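Local coordinates for axin interactor, dorsalization-associated protein (Danio rerio, PDB 2QZQ) that acts as a ventralizing factor in the embryo, binding axin, disrupting its homodimers and thereby inhibiting axin-mediated JNK activation, at residues Pro8-Met13 with Leu77-Lys82; Ile32-Thr37 with Pro55-Lys60; Glu61-His66 with Lys140-His145; Asp111-Gly116 with Leu146-His151. All blocks are in the same frame, centred on the assembly; numbering follows the deposited sequence.

Contact 1 of 4, residues Pro8-Met13 with Leu77-Lys82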
loop_
_atom_site.group_PDB
_atom_site.type_symbol
_atom_site.label_atom_id
_atom_site.label_comp_id
_atom_site.label_asym_id
_atom_site.label_seq_id
_atom_site.Cartn_x
_atom_site.Cartn_y
_atom_site.Cartn_z
ATOM N N PRO A 8 8.006 10.527 16.062
ATOM C CA PRO A 8 9.102 11.456 16.366
ATOM C C PRO A 8 10.416 10.851 15.866
ATOM O O PRO A 8 10.598 9.631 15.945
ATOM C CB PRO A 8 9.118 11.513 17.904
ATOM C CG PRO A 8 8.350 10.317 18.371
ATOM C CD PRO A 8 7.356 9.986 17.276
ATOM N N SER A 9 11.308 11.685 15.354
ATOM C CA SER A 9 12.614 11.204 14.924
ATOM C C SER A 9 13.468 10.750 16.117
ATOM O O SER A 9 13.347 11.281 17.223
ATOM C CB SER A 9 13.328 12.252 14.073
ATOM O OG SER A 9 13.608 13.409 14.831
ATOM N N GLU A 10 14.272 9.714 15.893
ATOM C CA GLU A 10 15.196 9.201 16.894
ATOM C C GLU A 10 16.605 9.279 16.301
ATOM O O GLU A 10 16.820 8.929 15.129
ATOM C CB GLU A 10 14.835 7.775 17.334
ATOM C CG GLU A 10 13.657 7.753 18.308
ATOM C CD GLU A 10 13.145 6.361 18.629
ATOM O OE1 GLU A 10 13.948 5.402 18.565
ATOM O OE2 GLU A 10 11.932 6.226 18.968
ATOM N N PRO A 11 17.559 9.806 17.082
ATOM C CA PRO A 11 18.919 9.906 16.540
ATOM C C PRO A 11 19.448 8.574 15.996
ATOM O O PRO A 11 19.306 7.527 16.638
ATOM C CB PRO A 11 19.741 10.404 17.745
ATOM C CG PRO A 11 18.709 11.182 18.590
ATOM C CD PRO A 11 17.445 10.376 18.449
ATOM N N GLY A 12 20.053 8.637 14.809
ATOM C CA GLY A 12 20.683 7.474 14.170
ATOM C C GLY A 12 19.726 6.471 13.541
ATOM O O GLY A 12 20.149 5.406 13.066
HETATM N N MSE A 13 18.439 6.811 13.536
HETATM C CA MSE A 13 17.393 5.924 13.003
HETATM C C MSE A 13 16.677 6.594 11.829
HETATM O O MSE A 13 16.793 7.804 11.611
HETATM C CB MSE A 13 16.373 5.535 14.089
HETATM C CG MSE A 13 16.940 5.017 15.382
HETATM SE SE MSE A 13 17.686 3.236 15.300
HETATM C CE MSE A 13 18.612 3.163 17.118
ATOM N N LEU A 77 12.949 2.272 10.663
ATOM C CA LEU A 77 13.326 1.153 9.775
ATOM C C LEU A 77 14.267 0.132 10.407
ATOM O O LEU A 77 14.077 -1.062 10.229
ATOM C CB LEU A 77 13.905 1.664 8.449
ATOM C CG LEU A 77 12.996 2.485 7.538
ATOM C CD1 LEU A 77 13.722 2.876 6.258
ATOM C CD2 LEU A 77 11.676 1.731 7.252
ATOM N N GLU A 78 15.259 0.602 11.171
ATOM C CA GLU A 78 16.265 -0.275 11.791
ATOM C C GLU A 78 15.683 -1.221 12.844
ATOM O O GLU A 78 16.327 -2.209 13.241
ATOM C CB GLU A 78 17.424 0.567 12.371
ATOM C CG GLU A 78 18.205 1.372 11.321
ATOM C CD GLU A 78 17.573 2.709 10.993
ATOM O OE1 GLU A 78 16.501 3.000 11.552
ATOM O OE2 GLU A 78 18.139 3.488 10.195
ATOM N N LYS A 79 14.444 -0.947 13.261
ATOM C CA LYS A 79 13.750 -1.759 14.269
ATOM C C LYS A 79 12.789 -2.795 13.690
ATOM O O LYS A 79 12.232 -3.642 14.431
ATOM C CB LYS A 79 13.012 -0.858 15.254
ATOM C CG LYS A 79 13.927 -0.005 16.101
ATOM C CD LYS A 79 13.120 0.975 16.920
ATOM C CE LYS A 79 13.992 2.038 17.560
ATOM N NZ LYS A 79 13.133 3.160 18.004
ATOM N N LEU A 80 12.591 -2.736 12.373
ATOM C CA LEU A 80 11.811 -3.742 11.659
ATOM C C LEU A 80 12.616 -5.032 11.469
ATOM O O LEU A 80 13.827 -4.977 11.161
ATOM C CB LEU A 80 11.284 -3.178 10.318
ATOM C CG LEU A 80 10.130 -2.161 10.433
ATOM C CD1 LEU A 80 9.938 -1.377 9.154
ATOM C CD2 LEU A 80 8.793 -2.821 10.862
ATOM N N PRO A 81 11.963 -6.191 11.672
ATOM C CA PRO A 81 12.637 -7.483 11.495
ATOM C C PRO A 81 12.890 -7.774 10.015
ATOM O O PRO A 81 12.164 -7.259 9.155
ATOM C CB PRO A 81 11.649 -8.491 12.106
ATOM C CG PRO A 81 10.302 -7.842 12.012
ATOM C CD PRO A 81 10.546 -6.342 12.078
ATOM N N LYS A 82 13.926 -8.569 9.714
ATOM C CA LYS A 82 14.360 -8.766 8.323
ATOM C C LYS A 82 13.301 -9.301 7.328
ATOM O O LYS A 82 13.322 -8.942 6.133
ATOM C CB LYS A 82 15.660 -9.585 8.261
ATOM C CG LYS A 82 16.772 -8.723 8.536
HETATM O O HOH W 1 20.791 4.365 10.567
#

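Contact 2 of 4, residues Ile32-Thr37 with Pro55-Lys60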
loop_
_atom_site.group_PDB
_atom_site.type_symbol
_atom_site.label_atom_id
_atom_site.label_comp_id
_atom_site.label_asym_id
_atom_site.label_seq_id
_atom_site.Cartn_x
_atom_site.Cartn_y
_atom_site.Cartn_z
ATOM N N ILE A 32 -15.839 2.154 -6.921
ATOM C CA ILE A 32 -16.581 3.111 -6.103
ATOM C C ILE A 32 -15.943 3.295 -4.724
ATOM O O ILE A 32 -15.642 2.315 -4.028
ATOM C CB ILE A 32 -18.087 2.652 -5.930
ATOM C CG1 ILE A 32 -18.750 2.387 -7.301
ATOM C CG2 ILE A 32 -18.850 3.671 -5.097
ATOM C CD1 ILE A 32 -18.706 3.576 -8.283
ATOM N N ASP A 33 -15.720 4.554 -4.352
ATOM C CA ASP A 33 -15.158 4.928 -3.043
ATOM C C ASP A 33 -13.860 4.163 -2.769
ATOM O O ASP A 33 -13.717 3.491 -1.741
ATOM C CB ASP A 33 -16.170 4.700 -1.919
ATOM C CG ASP A 33 -17.388 5.615 -2.039
ATOM O OD1 ASP A 33 -17.313 6.620 -2.757
ATOM O OD2 ASP A 33 -18.406 5.305 -1.402
ATOM N N PRO A 34 -12.913 4.269 -3.703
ATOM C CA PRO A 34 -11.675 3.482 -3.559
ATOM C C PRO A 34 -10.753 4.016 -2.466
ATOM O O PRO A 34 -10.629 5.239 -2.270
ATOM C CB PRO A 34 -11.016 3.614 -4.932
ATOM C CG PRO A 34 -11.483 4.950 -5.442
ATOM C CD PRO A 34 -12.925 5.093 -4.932
ATOM N N TYR A 35 -10.095 3.109 -1.761
ATOM C CA TYR A 35 -9.049 3.518 -0.821
ATOM C C TYR A 35 -8.023 2.412 -0.643
ATOM O O TYR A 35 -8.174 1.318 -1.175
ATOM C CB TYR A 35 -9.616 3.964 0.531
ATOM C CG TYR A 35 -10.242 2.865 1.360
ATOM C CD1 TYR A 35 -11.577 2.470 1.148
ATOM C CD2 TYR A 35 -9.512 2.221 2.358
ATOM C CE1 TYR A 35 -12.160 1.455 1.924
ATOM C CE2 TYR A 35 -10.075 1.204 3.133
ATOM C CZ TYR A 35 -11.416 0.844 2.920
ATOM O OH TYR A 35 -11.971 -0.159 3.687
ATOM N N ILE A 36 -6.962 2.722 0.092
ATOM C CA ILE A 36 -5.890 1.739 0.317
ATOM C C ILE A 36 -5.601 1.585 1.789
ATOM O O ILE A 36 -5.523 2.570 2.522
ATOM C CB ILE A 36 -4.609 2.111 -0.480
ATOM C CG1 ILE A 36 -4.877 1.940 -1.981
ATOM C CG2 ILE A 36 -3.348 1.234 -0.030
ATOM C CD1 ILE A 36 -3.685 2.403 -2.902
ATOM N N THR A 37 -5.432 0.327 2.204
ATOM C CA THR A 37 -5.017 -0.026 3.533
ATOM C C THR A 37 -3.555 -0.412 3.448
ATOM O O THR A 37 -3.171 -1.298 2.655
ATOM C CB THR A 37 -5.817 -1.199 4.077
ATOM O OG1 THR A 37 -7.170 -0.787 4.229
ATOM C CG2 THR A 37 -5.299 -1.657 5.465
ATOM N N PRO A 55 -7.690 8.092 3.160
ATOM C CA PRO A 55 -9.029 8.570 2.826
ATOM C C PRO A 55 -9.421 8.021 1.465
ATOM O O PRO A 55 -8.554 7.576 0.685
ATOM C CB PRO A 55 -8.850 10.077 2.680
ATOM C CG PRO A 55 -7.583 10.414 3.434
ATOM C CD PRO A 55 -6.716 9.186 3.355
ATOM N N VAL A 56 -10.719 8.075 1.172
ATOM C CA VAL A 56 -11.232 7.736 -0.153
ATOM C C VAL A 56 -10.696 8.683 -1.231
ATOM O O VAL A 56 -10.653 9.908 -1.060
ATOM C CB VAL A 56 -12.791 7.672 -0.148
ATOM C CG1 VAL A 56 -13.379 7.701 -1.565
ATOM C CG2 VAL A 56 -13.229 6.424 0.566
ATOM N N ALA A 57 -10.265 8.101 -2.339
ATOM C CA ALA A 57 -9.739 8.861 -3.450
ATOM C C ALA A 57 -10.892 9.229 -4.388
ATOM O O ALA A 57 -11.752 8.386 -4.693
ATOM C CB ALA A 57 -8.678 8.046 -4.199
ATOM N N THR A 58 -10.879 10.465 -4.874
ATOM C CA THR A 58 -11.975 10.978 -5.708
ATOM C C THR A 58 -11.513 11.260 -7.124
ATOM O O THR A 58 -12.329 11.379 -8.043
ATOM C CB THR A 58 -12.601 12.262 -5.066
ATOM O OG1 THR A 58 -11.565 13.225 -4.816
ATOM C CG2 THR A 58 -13.259 11.906 -3.734
ATOM N N ARG A 59 -10.200 11.354 -7.319
ATOM C CA ARG A 59 -9.667 11.674 -8.628
ATOM C C ARG A 59 -9.520 10.396 -9.457
ATOM O O ARG A 59 -8.491 9.719 -9.390
ATOM C CB ARG A 59 -8.337 12.445 -8.512
ATOM C CG ARG A 59 -8.432 13.784 -7.722
ATOM C CD ARG A 59 -7.045 14.216 -7.187
ATOM N NE ARG A 59 -6.067 14.256 -8.271
ATOM C CZ ARG A 59 -4.768 14.017 -8.125
ATOM N NH1 ARG A 59 -4.261 13.697 -6.930
ATOM N NH2 ARG A 59 -3.977 14.092 -9.186
ATOM N N LYS A 60 -10.563 10.077 -10.228
ATOM C CA LYS A 60 -10.647 8.813 -10.977
ATOM C C LYS A 60 -10.558 9.086 -12.470
ATOM O O LYS A 60 -11.078 10.093 -12.965
ATOM C CB LYS A 60 -11.957 8.053 -10.660
ATOM C CG LYS A 60 -12.218 7.755 -9.161
ATOM C CD LYS A 60 -13.198 6.589 -8.998
ATOM C CE LYS A 60 -14.518 6.802 -9.774
ATOM N NZ LYS A 60 -15.569 5.871 -9.278
HETATM O O HOH W 2 -16.294 6.480 -6.558
#

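Contact 3 of 4, residues Glu61-His66 with Lys140-His145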
loop_
_atom_site.group_PDB
_atom_site.type_symbol
_atom_site.label_atom_id
_atom_site.label_comp_id
_atom_site.label_asym_id
_atom_site.label_seq_id
_atom_site.Cartn_x
_atom_site.Cartn_y
_atom_site.Cartn_z
ATOM N N GLU A 61 -9.859 8.207 -13.173
ATOM C CA GLU A 61 -9.751 8.220 -14.622
ATOM C C GLU A 61 -10.159 6.804 -15.017
ATOM O O GLU A 61 -10.436 5.976 -14.138
ATOM C CB GLU A 61 -8.306 8.501 -15.097
ATOM C CG GLU A 61 -7.671 9.803 -14.592
ATOM C CD GLU A 61 -6.254 10.097 -15.163
ATOM O OE1 GLU A 61 -5.500 9.178 -15.596
ATOM O OE2 GLU A 61 -5.887 11.296 -15.155
ATOM N N ASP A 62 -10.193 6.526 -16.311
ATOM C CA ASP A 62 -10.554 5.212 -16.813
ATOM C C ASP A 62 -9.671 4.104 -16.205
ATOM O O ASP A 62 -10.180 3.083 -15.720
ATOM C CB ASP A 62 -10.401 5.168 -18.335
ATOM C CG ASP A 62 -11.430 6.035 -19.079
ATOM O OD1 ASP A 62 -12.244 6.758 -18.449
ATOM O OD2 ASP A 62 -11.411 5.959 -20.324
ATOM N N THR A 63 -8.352 4.305 -16.232
ATOM C CA THR A 63 -7.433 3.241 -15.800
ATOM C C THR A 63 -6.515 3.632 -14.626
ATOM O O THR A 63 -5.668 2.840 -14.217
ATOM C CB THR A 63 -6.597 2.684 -16.971
ATOM O OG1 THR A 63 -5.769 3.727 -17.483
ATOM C CG2 THR A 63 -7.481 2.193 -18.088
ATOM N N TYR A 64 -6.715 4.822 -14.060
ATOM C CA TYR A 64 -5.989 5.235 -12.860
ATOM C C TYR A 64 -6.876 5.896 -11.825
ATOM O O TYR A 64 -7.822 6.600 -12.151
ATOM C CB TYR A 64 -4.809 6.179 -13.199
ATOM C CG TYR A 64 -3.667 5.472 -13.866
ATOM C CD1 TYR A 64 -2.670 4.859 -13.111
ATOM C CD2 TYR A 64 -3.615 5.365 -15.263
ATOM C CE1 TYR A 64 -1.633 4.160 -13.737
ATOM C CE2 TYR A 64 -2.581 4.662 -15.901
ATOM C CZ TYR A 64 -1.590 4.085 -15.124
ATOM O OH TYR A 64 -0.580 3.401 -15.739
ATOM N N ILE A 65 -6.552 5.647 -10.564
ATOM C CA ILE A 65 -7.096 6.403 -9.462
ATOM C C ILE A 65 -5.909 7.106 -8.844
ATOM O O ILE A 65 -4.932 6.461 -8.454
ATOM C CB ILE A 65 -7.803 5.484 -8.448
ATOM C CG1 ILE A 65 -9.087 4.942 -9.081
ATOM C CG2 ILE A 65 -8.146 6.226 -7.139
ATOM C CD1 ILE A 65 -9.435 3.565 -8.600
ATOM N N HIS A 66 -5.997 8.434 -8.783
ATOM C CA HIS A 66 -4.955 9.268 -8.182
ATOM C C HIS A 66 -5.242 9.500 -6.700
ATOM O O HIS A 66 -6.369 9.832 -6.323
ATOM C CB HIS A 66 -4.818 10.584 -8.962
ATOM C CG HIS A 66 -4.427 10.369 -10.391
ATOM N ND1 HIS A 66 -5.341 10.084 -11.379
ATOM C CD2 HIS A 66 -3.215 10.311 -10.976
ATOM C CE1 HIS A 66 -4.710 9.869 -12.517
ATOM N NE2 HIS A 66 -3.417 9.999 -12.296
ATOM N N LYS A 140 -1.020 -6.234 -18.040
ATOM C CA LYS A 140 -0.975 -4.843 -18.512
ATOM C C LYS A 140 -0.081 -3.968 -17.606
ATOM O O LYS A 140 0.066 -4.226 -16.397
ATOM C CB LYS A 140 -2.380 -4.262 -18.627
ATOM C CG LYS A 140 -3.199 -4.885 -19.766
ATOM C CD LYS A 140 -4.585 -4.292 -19.829
ATOM C CE LYS A 140 -5.238 -4.616 -21.170
ATOM N NZ LYS A 140 -6.639 -4.104 -21.242
ATOM N N PRO A 141 0.541 -2.930 -18.192
ATOM C CA PRO A 141 1.430 -2.076 -17.413
ATOM C C PRO A 141 0.620 -1.119 -16.526
ATOM O O PRO A 141 0.719 0.110 -16.650
ATOM C CB PRO A 141 2.220 -1.323 -18.496
ATOM C CG PRO A 141 1.268 -1.244 -19.650
ATOM C CD PRO A 141 0.464 -2.515 -19.607
ATOM N N LEU A 142 -0.186 -1.697 -15.641
ATOM C CA LEU A 142 -1.003 -0.959 -14.693
ATOM C C LEU A 142 -0.550 -1.358 -13.301
ATOM O O LEU A 142 -0.782 -2.504 -12.853
ATOM C CB LEU A 142 -2.498 -1.294 -14.910
ATOM C CG LEU A 142 -3.034 -0.833 -16.265
ATOM C CD1 LEU A 142 -4.413 -1.494 -16.551
ATOM C CD2 LEU A 142 -3.122 0.706 -16.314
ATOM N N TYR A 143 0.124 -0.423 -12.645
ATOM C CA TYR A 143 0.857 -0.662 -11.397
ATOM C C TYR A 143 0.408 0.268 -10.290
ATOM O O TYR A 143 -0.260 1.275 -10.530
ATOM C CB TYR A 143 2.354 -0.387 -11.634
ATOM C CG TYR A 143 3.035 -1.304 -12.637
ATOM C CD1 TYR A 143 3.412 -2.591 -12.263
ATOM C CD2 TYR A 143 3.363 -0.856 -13.920
ATOM C CE1 TYR A 143 4.053 -3.439 -13.139
ATOM C CE2 TYR A 143 3.999 -1.703 -14.827
ATOM C CZ TYR A 143 4.344 -2.994 -14.420
ATOM O OH TYR A 143 4.994 -3.851 -15.258
ATOM N N LEU A 144 0.824 -0.038 -9.077
ATOM C CA LEU A 144 0.801 0.937 -7.988
ATOM C C LEU A 144 2.085 1.776 -8.069
ATOM O O LEU A 144 3.188 1.228 -8.063
ATOM C CB LEU A 144 0.713 0.217 -6.637
ATOM C CG LEU A 144 0.737 1.069 -5.368
ATOM C CD1 LEU A 144 -0.536 1.962 -5.242
ATOM C CD2 LEU A 144 0.939 0.187 -4.141
ATOM N N HIS A 145 1.926 3.101 -8.136
ATOM C CA HIS A 145 3.068 4.028 -8.257
ATOM C C HIS A 145 3.256 4.714 -6.934
ATOM O O HIS A 145 2.326 5.381 -6.443
ATOM C CB HIS A 145 2.779 5.105 -9.288
ATOM C CG HIS A 145 2.798 4.623 -10.701
ATOM N ND1 HIS A 145 1.809 3.824 -11.235
ATOM C CD2 HIS A 145 3.675 4.851 -11.702
ATOM C CE1 HIS A 145 2.082 3.572 -12.505
ATOM N NE2 HIS A 145 3.205 4.191 -12.811
#

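Contact 4 of 4, residues Asp111-Gly116 with Leu146-His151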
loop_
_atom_site.group_PDB
_atom_site.type_symbol
_atom_site.label_atom_id
_atom_site.label_comp_id
_atom_site.label_asym_id
_atom_site.label_seq_id
_atom_site.Cartn_x
_atom_site.Cartn_y
_atom_site.Cartn_z
ATOM N N ASP A 111 14.212 -5.102 1.639
ATOM C CA ASP A 111 15.331 -4.806 0.733
ATOM C C ASP A 111 14.910 -3.971 -0.488
ATOM O O ASP A 111 15.753 -3.557 -1.302
ATOM C CB ASP A 111 16.098 -6.103 0.358
ATOM C CG ASP A 111 15.297 -7.062 -0.538
ATOM O OD1 ASP A 111 14.090 -6.859 -0.815
ATOM O OD2 ASP A 111 15.903 -8.055 -0.993
ATOM N N GLU A 112 13.598 -3.698 -0.598
ATOM C CA GLU A 112 13.054 -2.816 -1.632
ATOM C C GLU A 112 12.878 -1.363 -1.191
ATOM O O GLU A 112 12.476 -0.503 -1.993
ATOM C CB GLU A 112 11.716 -3.335 -2.143
ATOM C CG GLU A 112 11.802 -4.683 -2.799
ATOM C CD GLU A 112 10.468 -5.103 -3.349
ATOM O OE1 GLU A 112 10.147 -4.646 -4.451
ATOM O OE2 GLU A 112 9.756 -5.885 -2.688
ATOM N N ILE A 113 13.176 -1.095 0.077
ATOM C CA ILE A 113 13.089 0.263 0.607
ATOM C C ILE A 113 14.350 1.014 0.195
ATOM O O ILE A 113 15.451 0.648 0.622
ATOM C CB ILE A 113 12.915 0.272 2.143
ATOM C CG1 ILE A 113 11.616 -0.454 2.516
ATOM C CG2 ILE A 113 12.911 1.720 2.649
ATOM C CD1 ILE A 113 11.401 -0.653 3.997
ATOM N N LYS A 114 14.157 2.018 -0.659
ATOM C CA LYS A 114 15.195 2.842 -1.275
ATOM C C LYS A 114 14.510 4.144 -1.734
ATOM O O LYS A 114 13.324 4.131 -2.080
ATOM C CB LYS A 114 15.877 2.104 -2.453
ATOM C CG LYS A 114 14.996 1.888 -3.678
ATOM C CD LYS A 114 15.780 1.439 -4.928
ATOM C CE LYS A 114 14.852 1.043 -6.113
ATOM N NZ LYS A 114 13.428 1.578 -6.088
ATOM N N PRO A 115 15.239 5.280 -1.740
ATOM C CA PRO A 115 14.639 6.559 -2.132
ATOM C C PRO A 115 14.105 6.587 -3.570
ATOM O O PRO A 115 14.621 5.877 -4.437
ATOM C CB PRO A 115 15.794 7.556 -1.956
ATOM C CG PRO A 115 17.010 6.741 -2.010
ATOM C CD PRO A 115 16.663 5.437 -1.378
ATOM N N GLY A 116 13.061 7.377 -3.813
ATOM C CA GLY A 116 12.616 7.622 -5.176
ATOM C C GLY A 116 11.382 6.850 -5.611
ATOM O O GLY A 116 10.757 6.162 -4.797
ATOM N N LEU A 146 4.440 4.517 -6.341
ATOM C CA LEU A 146 4.820 5.133 -5.070
ATOM C C LEU A 146 6.073 5.998 -5.207
ATOM O O LEU A 146 6.859 5.837 -6.160
ATOM C CB LEU A 146 5.108 4.077 -3.984
ATOM C CG LEU A 146 4.121 2.928 -3.746
ATOM C CD1 LEU A 146 4.714 1.904 -2.778
ATOM C CD2 LEU A 146 2.806 3.494 -3.248
ATOM N N ASN A 147 6.237 6.910 -4.253
ATOM C CA ASN A 147 7.529 7.603 -4.045
ATOM C C ASN A 147 7.962 7.371 -2.616
ATOM O O ASN A 147 7.169 7.573 -1.685
ATOM C CB ASN A 147 7.438 9.107 -4.364
ATOM C CG ASN A 147 8.811 9.783 -4.404
ATOM O OD1 ASN A 147 9.716 9.295 -5.043
ATOM N ND2 ASN A 147 8.957 10.898 -3.700
ATOM N N GLN A 148 9.209 6.912 -2.437
ATOM C CA GLN A 148 9.764 6.662 -1.103
ATOM C C GLN A 148 10.690 7.807 -0.688
ATOM O O GLN A 148 11.520 8.263 -1.481
ATOM C CB GLN A 148 10.566 5.347 -1.041
ATOM C CG GLN A 148 9.952 4.176 -1.786
ATOM C CD GLN A 148 10.556 2.857 -1.370
ATOM O OE1 GLN A 148 10.783 2.611 -0.181
ATOM N NE2 GLN A 148 10.823 1.990 -2.349
ATOM N N THR A 149 10.513 8.275 0.542
ATOM C CA THR A 149 11.392 9.280 1.133
ATOM C C THR A 149 11.862 8.740 2.460
ATOM O O THR A 149 11.054 8.361 3.328
ATOM C CB THR A 149 10.697 10.634 1.393
ATOM O OG1 THR A 149 9.993 11.051 0.223
ATOM C CG2 THR A 149 11.738 11.706 1.779
ATOM N N LEU A 150 13.184 8.742 2.625
ATOM C CA LEU A 150 13.801 8.275 3.845
ATOM C C LEU A 150 14.282 9.484 4.649
ATOM O O LEU A 150 14.996 10.351 4.131
ATOM C CB LEU A 150 14.911 7.263 3.532
ATOM C CG LEU A 150 14.456 5.836 3.158
ATOM C CD1 LEU A 150 13.845 5.750 1.767
ATOM C CD2 LEU A 150 15.614 4.854 3.285
ATOM N N HIS A 151 13.816 9.563 5.888
ATOM C CA HIS A 151 14.069 10.708 6.751
ATOM C C HIS A 151 15.148 10.395 7.770
ATOM O O HIS A 151 14.984 9.517 8.633
ATOM C CB HIS A 151 12.788 11.176 7.456
ATOM C CG HIS A 151 11.709 11.603 6.514
ATOM N ND1 HIS A 151 11.841 12.679 5.663
ATOM C CD2 HIS A 151 10.475 11.089 6.285
ATOM C CE1 HIS A 151 10.733 12.813 4.953
ATOM N NE2 HIS A 151 9.891 11.856 5.308
HETATM O O HOH W 3 12.084 3.353 -4.652
#

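Contact 1 of 4, residues Pro8-Met13 with Leu77-Lys82
Met-13 and Glu-78 bring the two backbones closest, CA to CA 6.4 Å, where a type II beta turn from Glu-10 to Met-13 faces the short 3-10 segment 77-79. The turn is closed by Met-13 N bonding to Glu-10 O, and Gly-12 sits at its third position with the positive phi (76°) such a turn favours there. Across the gap, Lys-79 reaches out as an extended chain and meets the Glu-10 side chain at about a right angle. Its NZ makes a salt bridge to one carboxylate oxygen, modelled very short at 2.5 Å from Glu-10 OE1, a length not to be pressed. Both segments are loops of a C2-type domain, one leading into strand 15-24 and the other joining strands 64-72 and 85-94. With a glutamine at Glu-10, the ammonium of Lys-79 would probably lose its charged mate and be held less firmly. Glu-78 bends at chi2 (85°), which lays OE1 3.4 Å from Met-13 CA. Its OE2 accepts a bond from Thr-14 OG1, while a water donates both to that OE2 and to Gly-12 O. The selenium of selenomethionine Met-13 rests 4.0 Å from Glu-78 CB, on a largely exposed surface.

Contact 2 of 4, residues Ile32-Thr37 with Pro55-Lys60
Pro-34 and Ala-57 form the tight end of this contact. Ala-57 N donates to Pro-34 O at 2.9 Å in a bond that is straight at the hydrogen (169°) and runs nearly along the C=O axis. The same oxygen takes a CA-H...O contact from Val-56, whose CA lies 3.3 Å from Pro-34 O, so one carbonyl grips two successive residues. In return the proline ring leans on the opposite backbone, with Pro-34 CG 3.5 Å from Ala-57 O. Val-56 holds CG1 anti to its own N (chi1 164°), and that methyl lands 3.6 Å from Asp-33 CA; CG2 approaches the Tyr-35 ring obliquely. The other end is looser and wetter. Lys-60 bends at chi3 and passes Ile-32 with only a distant touch, NZ to CD1 4.0 Å. A water accepts from both Lys-60 NZ and Asp-33 N, while the ammonium finds its stronger partner in Cys-31 O. The chain turns a corner at Asp-33, where phi is positive. From there strand 34-41 runs beside strand 85-94, whose Phe-90 packs on Pro-34, and Ala-57 is received by Ile-65 and Phe-67 of strand 64-72 in the interior of the C2 beta sandwich.

Contact 3 of 4, residues Glu61-His66 with Lys140-His145
The phenol ring of Tyr-64 is met obliquely by two partners, the imidazole of His-145 and a methyl of Leu-142, and Lys-22 adds a cation-pi contact. The Tyr-64 and His-145 side chains cross at about a right angle, with Tyr-64 CE1 4.0 Å from His-145 CE1. Leu-142 works at the far end of the phenol: its CD2 sits 3.7 Å from Tyr-64 OH and 3.9 Å from Tyr-64 CZ. That methyl also touches Thr-63, coming within 4.1 Å of its CB. With CG anti to the carbonyl carbon (chi1 -72°), Tyr-64 sends its ring toward segment 140-145. The span is needed because strands 64-72 and 144-151 lie on the two flanks of strand 15-24, which carries Lys-22. Just before Leu-142, Pro-141 centres an inverse gamma turn, and a weak bond from His-145 ND1 to Tyr-143 O, 3.4 Å long, may help orient the imidazole. Exchanging Tyr-64 for a serine would probably open a gap beside Leu-142 CD2 and His-145 and deprive Lys-22 of its aromatic partner. The two segments thus meet by van der Waals contact across strand 15-24, whose backbone bonds to both largely set their spacing, while the phenol's pi electrons probably steady the lysine charge.

Contact 4 of 4, residues Asp111-Gly116 with Leu146-His151
Gly-116 and Gln-148 form an antiparallel hydrogen-bonded pair where strand 116-124 starts against strand 144-151 in the C2 beta sandwich. Gly-116 N donates to Gln-148 O at 2.9 Å, and Gln-148 N returns a bond to Gly-116 O, also 2.9 Å, reaching that oxygen from above the carbonyl plane (44° out of it). The backbone angles of Gly-116, with positive phi, would jam any CB against the preceding carbonyl, so glycine suits the spot. The Gln-148 side chain adds a polar grip on the loop. Extended beyond CG (chi2 -164°), it puts NE2 3.0 Å from Glu-112 O, with the acceptor close to the amide plane and the bond fairly straight at 164°. OE1 takes a weak bond from Lys-114 N and lies 3.4 Å from Ile-113 CA, while Lys-114 O presses against the amide carbon, 3.1 Å from Gln-148 CD. Leu-150 supplies the greasy flank: CD1 lies 3.8 Å from Pro-115 N, and CD2 is 4.2 Å from Ile-113 CG2. A water accepts from Lys-114 NZ and, weakly, from Gln-148 NE2, close to the Lys-114 and Gly-116 carbonyls. Leu-16, Leu-18 and Met-108 enclose Gln-148. A buried amide among such apolar neighbours needs polar partners; the loop backbone provides a good one for NE2 and a weak one for OE1, so the side chain probably helps fix the bend leading into strand 116-124.

How the contacts relate
All four contacts belong to the C-terminal C2 domain of a longer protein. Contact 2 is nested inside the loop closed by contact 1, whereas contacts 1 and 3 interleave along the chain, as do 3 and 4. Contact 1 lies at one end of the domain and contacts 2 and 3 at the other, the centres of 1 and 2 being 30 Å apart. Contact 4 adjoins contact 1, centres 14 Å apart, where Leu-77 packs on Ile-113 and Leu-150. Contacts 2 and 3, 13 Å between centres, meet through neighbouring strands 59-60 and 64-72. Strand 144-151 serves both 3 and 4, whose centres are 20 Å apart. The region that probably binds axin includes the first segments of contacts 1 and 3 and both of contact 2.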